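Local coordinates for protein 3-hydroxyisobutyryl-CoA hydrolase (Mycobacterium thermoresistibile, PDB 4HDT) that probably catalyses hydrolysis of 3-hydroxyisobutyryl-CoA to free 3-hydroxyisobutyrate and coenzyme A, and binds zinc ions in the crystal, at residues Val109-Gly114 with Val129-Asp134; Phe92-Leu97 with Ile148-Gly153. One frame throughout, in Å; residues are numbered along the deposited sequence.

Contact 1. Residues Val109-Gly114 with Val129-Asp134; sequences VSIMDG and VRVVTD
The methyl end of M112 lies alongside the base of the R130 side chain, CE 3.6 Å from R130 CB; the bend at its third torsion (-73°) brings CE back toward the start of the strand. S110 fills the hollow beside the same arginine, with OG 3.6 Å from R130 CA. Further along this face, M112 CB packs against V132 CG1 at 4.0 Å. The other face is all aliphatic: V109 and V129 stand side by side, CG2 of the former 3.9 Å from CB of the latter, while I111 drops CD1 near V131 CB. V131 CB also lies against S110 O, the acceptor of its own N-H. Beneath these bumps runs a parallel ladder, S110 N to V129 O, V131 N to S110 O and M112 N to V131 O, with the chains inclined by only 16°. Beyond the ladder, T133 OG1 donates to the anti lone pair of D113 OD1 (2.8 Å), and its CG2 methyl lies against D113 CB. D113 OD1 is also bonded to H192 ND1, so D113 is a second-shell partner of the zinc site that H192 forms with E64. S110 OG turns to G124 O, and the R130 guanidinium reaches G184 O and D187. The pair lies within the parallel part of the crotonase-like sheet: strand 56-61 flanks V109 and I111, helices 195-205 and 207-214 cover the valine-isoleucine face, and A125 and A186 meet M112 and V132 on the other.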
loop_
_atom_site.group_PDB
_atom_site.type_symbol
_atom_site.label_atom_id
_atom_site.label_comp_id
_atom_site.label_asym_id
_atom_site.label_seq_id
_atom_site.Cartn_x
_atom_site.Cartn_y
_atom_site.Cartn_z
ATOM N N VAL A 109 -10.725 -12.588 0.447
ATOM C CA VAL A 109 -9.936 -12.938 -0.718
ATOM C C VAL A 109 -9.717 -11.674 -1.538
ATOM O O VAL A 109 -10.669 -10.977 -1.888
ATOM C CB VAL A 109 -10.685 -13.979 -1.589
ATOM C CG1 VAL A 109 -9.885 -14.337 -2.814
ATOM C CG2 VAL A 109 -11.089 -15.213 -0.772
ATOM N N SER A 110 -8.471 -11.323 -1.805
ATOM C CA SER A 110 -8.228 -10.110 -2.610
ATOM C C SER A 110 -7.541 -10.505 -3.888
ATOM O O SER A 110 -6.635 -11.362 -3.896
ATOM C CB SER A 110 -7.418 -9.101 -1.882
ATOM O OG SER A 110 -6.190 -9.663 -1.462
ATOM N N ILE A 111 -8.038 -9.953 -4.991
ATOM C CA ILE A 111 -7.470 -10.222 -6.319
ATOM C C ILE A 111 -6.602 -9.053 -6.751
ATOM O O ILE A 111 -7.042 -8.116 -7.414
ATOM C CB ILE A 111 -8.546 -10.520 -7.392
ATOM C CG1 ILE A 111 -9.563 -11.563 -6.909
ATOM C CG2 ILE A 111 -7.886 -10.910 -8.718
ATOM C CD1 ILE A 111 -8.976 -12.898 -6.594
ATOM N N MET A 112 -5.337 -9.132 -6.338
ATOM C CA MET A 112 -4.375 -8.051 -6.556
ATOM C C MET A 112 -3.674 -8.300 -7.900
ATOM O O MET A 112 -2.468 -8.510 -8.004
ATOM C CB MET A 112 -3.410 -8.013 -5.351
ATOM C CG MET A 112 -4.078 -7.470 -4.082
ATOM S SD MET A 112 -2.939 -7.186 -2.719
ATOM C CE MET A 112 -2.653 -8.884 -2.288
ATOM N N ASP A 113 -4.483 -8.184 -8.934
ATOM C CA ASP A 113 -4.102 -8.349 -10.331
ATOM C C ASP A 113 -3.670 -7.006 -10.890
ATOM O O ASP A 113 -4.094 -5.948 -10.442
ATOM C CB ASP A 113 -5.338 -8.853 -11.050
ATOM C CG ASP A 113 -5.143 -9.011 -12.522
ATOM O OD1 ASP A 113 -4.177 -9.588 -12.981
ATOM O OD2 ASP A 113 -6.042 -8.541 -13.241
ATOM N N GLY A 114 -2.745 -7.026 -11.828
ATOM C CA GLY A 114 -2.336 -5.799 -12.492
ATOM C C GLY A 114 -1.775 -4.728 -11.568
ATOM O O GLY A 114 -1.095 -5.015 -10.575
ATOM N N VAL A 129 -6.582 -14.172 2.234
ATOM C CA VAL A 129 -6.352 -14.973 1.030
ATOM C C VAL A 129 -5.987 -14.020 -0.116
ATOM O O VAL A 129 -6.843 -13.584 -0.920
ATOM C CB VAL A 129 -7.534 -15.852 0.627
ATOM C CG1 VAL A 129 -7.139 -16.815 -0.482
ATOM C CG2 VAL A 129 -8.030 -16.657 1.814
ATOM N N ARG A 130 -4.687 -13.723 -0.201
ATOM C CA ARG A 130 -4.196 -12.638 -1.055
ATOM C C ARG A 130 -3.604 -13.220 -2.320
ATOM O O ARG A 130 -2.628 -13.964 -2.259
ATOM C CB ARG A 130 -3.139 -11.846 -0.306
ATOM C CG ARG A 130 -3.677 -11.187 0.990
ATOM C CD ARG A 130 -2.606 -10.600 1.866
ATOM N NE ARG A 130 -1.654 -11.628 2.308
ATOM C CZ ARG A 130 -0.482 -11.342 2.861
ATOM N NH1 ARG A 130 -0.153 -10.086 3.113
ATOM N NH2 ARG A 130 0.376 -12.311 3.171
ATOM N N VAL A 131 -4.245 -12.904 -3.426
ATOM C CA VAL A 131 -3.895 -13.516 -4.736
ATOM C C VAL A 131 -3.238 -12.469 -5.637
ATOM O O VAL A 131 -3.745 -11.328 -5.779
ATOM C CB VAL A 131 -5.147 -14.066 -5.433
ATOM C CG1 VAL A 131 -4.806 -14.653 -6.794
ATOM C CG2 VAL A 131 -5.867 -15.101 -4.538
ATOM N N VAL A 132 -2.088 -12.825 -6.185
ATOM C CA VAL A 132 -1.430 -12.013 -7.216
ATOM C C VAL A 132 -1.301 -12.824 -8.480
ATOM O O VAL A 132 -1.559 -14.030 -8.491
ATOM C CB VAL A 132 -0.045 -11.485 -6.763
ATOM C CG1 VAL A 132 -0.183 -10.389 -5.705
ATOM C CG2 VAL A 132 0.807 -12.623 -6.224
ATOM N N THR A 133 -0.960 -12.156 -9.591
ATOM C CA THR A 133 -0.962 -12.806 -10.889
ATOM C C THR A 133 0.332 -12.485 -11.637
ATOM O O THR A 133 1.207 -11.784 -11.106
ATOM C CB THR A 133 -2.120 -12.295 -11.781
ATOM O OG1 THR A 133 -1.821 -10.937 -12.218
ATOM C CG2 THR A 133 -3.452 -12.315 -11.054
ATOM N N ASP A 134 0.419 -12.943 -12.881
ATOM C CA ASP A 134 1.570 -12.652 -13.696
ATOM C C ASP A 134 1.606 -11.213 -14.247
ATOM O O ASP A 134 2.588 -10.851 -14.927
ATOM C CB ASP A 134 1.729 -13.663 -14.823
ATOM C CG ASP A 134 0.486 -13.855 -15.649
ATOM O OD1 ASP A 134 -0.574 -13.323 -15.265
ATOM O OD2 ASP A 134 0.565 -14.553 -16.695
#

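Contact 2. Residues Phe92-Leu97 with Ile148-Gly153; sequences FDEYRL and IPDVGG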
loop_
_atom_site.group_PDB
_atom_site.type_symbol
_atom_site.label_atom_id
_atom_site.label_comp_id
_atom_site.label_asym_id
_atom_site.label_seq_id
_atom_site.Cartn_x
_atom_site.Cartn_y
_atom_site.Cartn_z
ATOM N N PHE A 92 -8.808 8.729 8.288
ATOM C CA PHE A 92 -9.411 8.155 9.492
ATOM C C PHE A 92 -10.272 6.929 9.136
ATOM O O PHE A 92 -10.106 5.850 9.697
ATOM C CB PHE A 92 -10.223 9.247 10.215
ATOM C CG PHE A 92 -10.608 8.924 11.622
ATOM C CD1 PHE A 92 -11.788 8.290 11.904
ATOM C CD2 PHE A 92 -9.805 9.319 12.667
ATOM C CE1 PHE A 92 -12.155 8.001 13.220
ATOM C CE2 PHE A 92 -10.146 9.037 13.975
ATOM C CZ PHE A 92 -11.317 8.369 14.250
ATOM N N ASP A 93 -11.185 7.075 8.191
ATOM C CA ASP A 93 -12.057 6.002 7.754
ATOM C C ASP A 93 -11.287 4.905 6.993
ATOM O O ASP A 93 -11.551 3.716 7.158
ATOM C CB ASP A 93 -13.191 6.557 6.881
ATOM C CG ASP A 93 -14.217 7.346 7.680
ATOM O OD1 ASP A 93 -14.395 7.113 8.926
ATOM O OD2 ASP A 93 -14.907 8.220 7.076
ATOM N N GLU A 94 -10.315 5.313 6.178
ATOM C CA GLU A 94 -9.560 4.344 5.399
ATOM C C GLU A 94 -8.705 3.450 6.288
ATOM O O GLU A 94 -8.695 2.236 6.102
ATOM C CB GLU A 94 -8.661 5.038 4.381
ATOM C CG GLU A 94 -7.912 4.084 3.455
ATOM C CD GLU A 94 -6.964 4.808 2.536
ATOM O OE1 GLU A 94 -6.348 5.782 3.015
ATOM O OE2 GLU A 94 -6.808 4.420 1.359
ATOM N N TYR A 95 -8.039 4.046 7.250
ATOM C CA TYR A 95 -7.145 3.268 8.113
ATOM C C TYR A 95 -7.966 2.370 9.029
ATOM O O TYR A 95 -7.575 1.242 9.323
ATOM C CB TYR A 95 -6.154 4.106 8.904
ATOM C CG TYR A 95 -5.182 4.974 8.079
ATOM C CD1 TYR A 95 -5.161 4.950 6.690
ATOM C CD2 TYR A 95 -4.331 5.835 8.709
ATOM C CE1 TYR A 95 -4.323 5.777 5.957
ATOM C CE2 TYR A 95 -3.472 6.660 7.994
ATOM C CZ TYR A 95 -3.491 6.663 6.631
ATOM O OH TYR A 95 -2.652 7.559 5.992
ATOM N N ARG A 96 -9.123 2.818 9.483
ATOM C CA ARG A 96 -10.014 1.922 10.185
ATOM C C ARG A 96 -10.474 0.718 9.332
ATOM O O ARG A 96 -10.546 -0.419 9.825
ATOM C CB ARG A 96 -11.212 2.719 10.747
ATOM C CG ARG A 96 -10.831 3.537 11.993
ATOM C CD ARG A 96 -11.811 4.688 12.307
ATOM N NE ARG A 96 -13.172 4.245 12.462
ATOM C CZ ARG A 96 -13.743 3.874 13.618
ATOM N NH1 ARG A 96 -13.044 3.864 14.752
ATOM N NH2 ARG A 96 -15.021 3.489 13.651
ATOM N N LEU A 97 -10.744 0.957 8.059
ATOM C CA LEU A 97 -11.072 -0.107 7.138
ATOM C C LEU A 97 -9.885 -1.062 6.978
ATOM O O LEU A 97 -10.065 -2.289 7.004
ATOM C CB LEU A 97 -11.481 0.462 5.769
ATOM C CG LEU A 97 -11.581 -0.537 4.580
ATOM C CD1 LEU A 97 -12.650 -1.579 4.818
ATOM C CD2 LEU A 97 -11.819 0.191 3.249
ATOM N N ILE A 148 4.408 9.516 2.496
ATOM C CA ILE A 148 5.033 8.382 3.176
ATOM C C ILE A 148 4.064 7.213 3.070
ATOM O O ILE A 148 2.858 7.417 3.271
ATOM C CB ILE A 148 5.371 8.731 4.642
ATOM C CG1 ILE A 148 6.384 9.906 4.740
ATOM C CG2 ILE A 148 5.880 7.517 5.397
ATOM C CD1 ILE A 148 5.805 11.293 4.701
ATOM N N PRO A 149 4.559 5.981 2.805
ATOM C CA PRO A 149 3.666 4.825 2.722
ATOM C C PRO A 149 2.741 4.736 3.927
ATOM O O PRO A 149 3.212 4.791 5.083
ATOM C CB PRO A 149 4.617 3.625 2.657
ATOM C CG PRO A 149 5.846 4.200 1.984
ATOM C CD PRO A 149 5.953 5.626 2.455
ATOM N N ASP A 150 1.472 4.623 3.644
ATOM C CA ASP A 150 0.434 4.527 4.678
ATOM C C ASP A 150 -0.390 3.285 4.472
ATOM O O ASP A 150 0.096 2.304 4.022
ATOM C CB ASP A 150 -0.390 5.839 4.676
ATOM C CG ASP A 150 -1.208 6.077 3.402
ATOM O OD1 ASP A 150 -0.868 5.472 2.329
ATOM O OD2 ASP A 150 -2.207 6.890 3.509
ATOM N N VAL A 151 -1.651 3.330 4.865
ATOM C CA VAL A 151 -2.609 2.236 4.766
ATOM C C VAL A 151 -2.085 0.889 5.308
ATOM O O VAL A 151 -2.488 -0.165 4.859
ATOM C CB VAL A 151 -3.243 2.145 3.347
ATOM C CG1 VAL A 151 -3.989 3.447 3.008
ATOM C CG2 VAL A 151 -2.227 1.822 2.272
ATOM N N GLY A 152 -1.269 0.981 6.358
ATOM C CA GLY A 152 -0.678 -0.183 6.960
ATOM C C GLY A 152 0.475 -0.711 6.167
ATOM O O GLY A 152 0.976 -1.790 6.488
ATOM N N GLY A 153 0.946 0.038 5.185
ATOM C CA GLY A 153 2.099 -0.358 4.406
ATOM C C GLY A 153 3.371 -0.449 5.232
ATOM O O GLY A 153 4.223 -1.266 4.952
HETATM O O HOH W 1 -4.259 6.939 1.926
#
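Y95 reaches out from helix 85-103 and places its hydroxyl on D150, OH donating to OD2 over a short 2.6 Å. The carboxylate oxygen lies in the plane of the ring, at its edge, yet the two flat groups are turned almost perpendicular, 83° apart, and the bond uses the anti lone pair of OD2. D150 has its CG between the backbone N and the carbonyl carbon (chi1 66°), which carries OD2 to the phenol while CB lies beside the hydroxyl, 3.1 Å from OH.

E94, the residue before Y95, crosses V151 obliquely. CG1 of the valine lies nearly equally far from CD, OE1 and OE2 of the glutamate, 3.3 Å from CD, so this methyl sits over the flat of the carboxylate. The glutamate chain is fully extended, CG anti to the backbone N (chi1 -176°), and this stretch carries its carboxylate across to the loop. The same CG1 also touches Y95 CE1 at 3.8 Å, so one methyl meets both helix side chains. A single water joins the acids, donating to E94 OE1 and to D150 OD2, each over 2.6 Å, so OD2 receives bonds from both the phenol and the water. S296 OG adds a further hydrogen bond to Y95 OH.

The loop holds its shape through a type I' turn from D150 to G153, closed by G153 N to D150 O, with G152 as N-cap of helix 153-158. E292 takes the G152 amide and H126 binds V151 O. This IPDVGG loop leads into the helix; in relatives among the 3-hydroxyisobutyryl-CoA hydrolases the matching aspartate lies in the active site, so D150, with E94, the water and Y95 around it, probably belongs to the active-site region.

From the N terminus the chain lays down strands 11-16, 19-24 and 56-61 before helix 85-103, whose middle supplies segment 92-97 of contact 2, and then runs directly into strand 108-112, the first partner of contact 1. It passes through strand 115-117 and helix 119-124 before returning as strand 129-132, so contact 1 closes a short loop. Strand 137-139 and the loop ahead of helix 153-158 follow, and segment 148-153 meets the helix again. Contact 1 is nested inside the longer loop closed by contact 2. Their centres lie about 19 Å apart and their nearest atoms about 9 Å, so they do not touch: one joins neighbouring sheet strands, the other ties a helix to a buried turn.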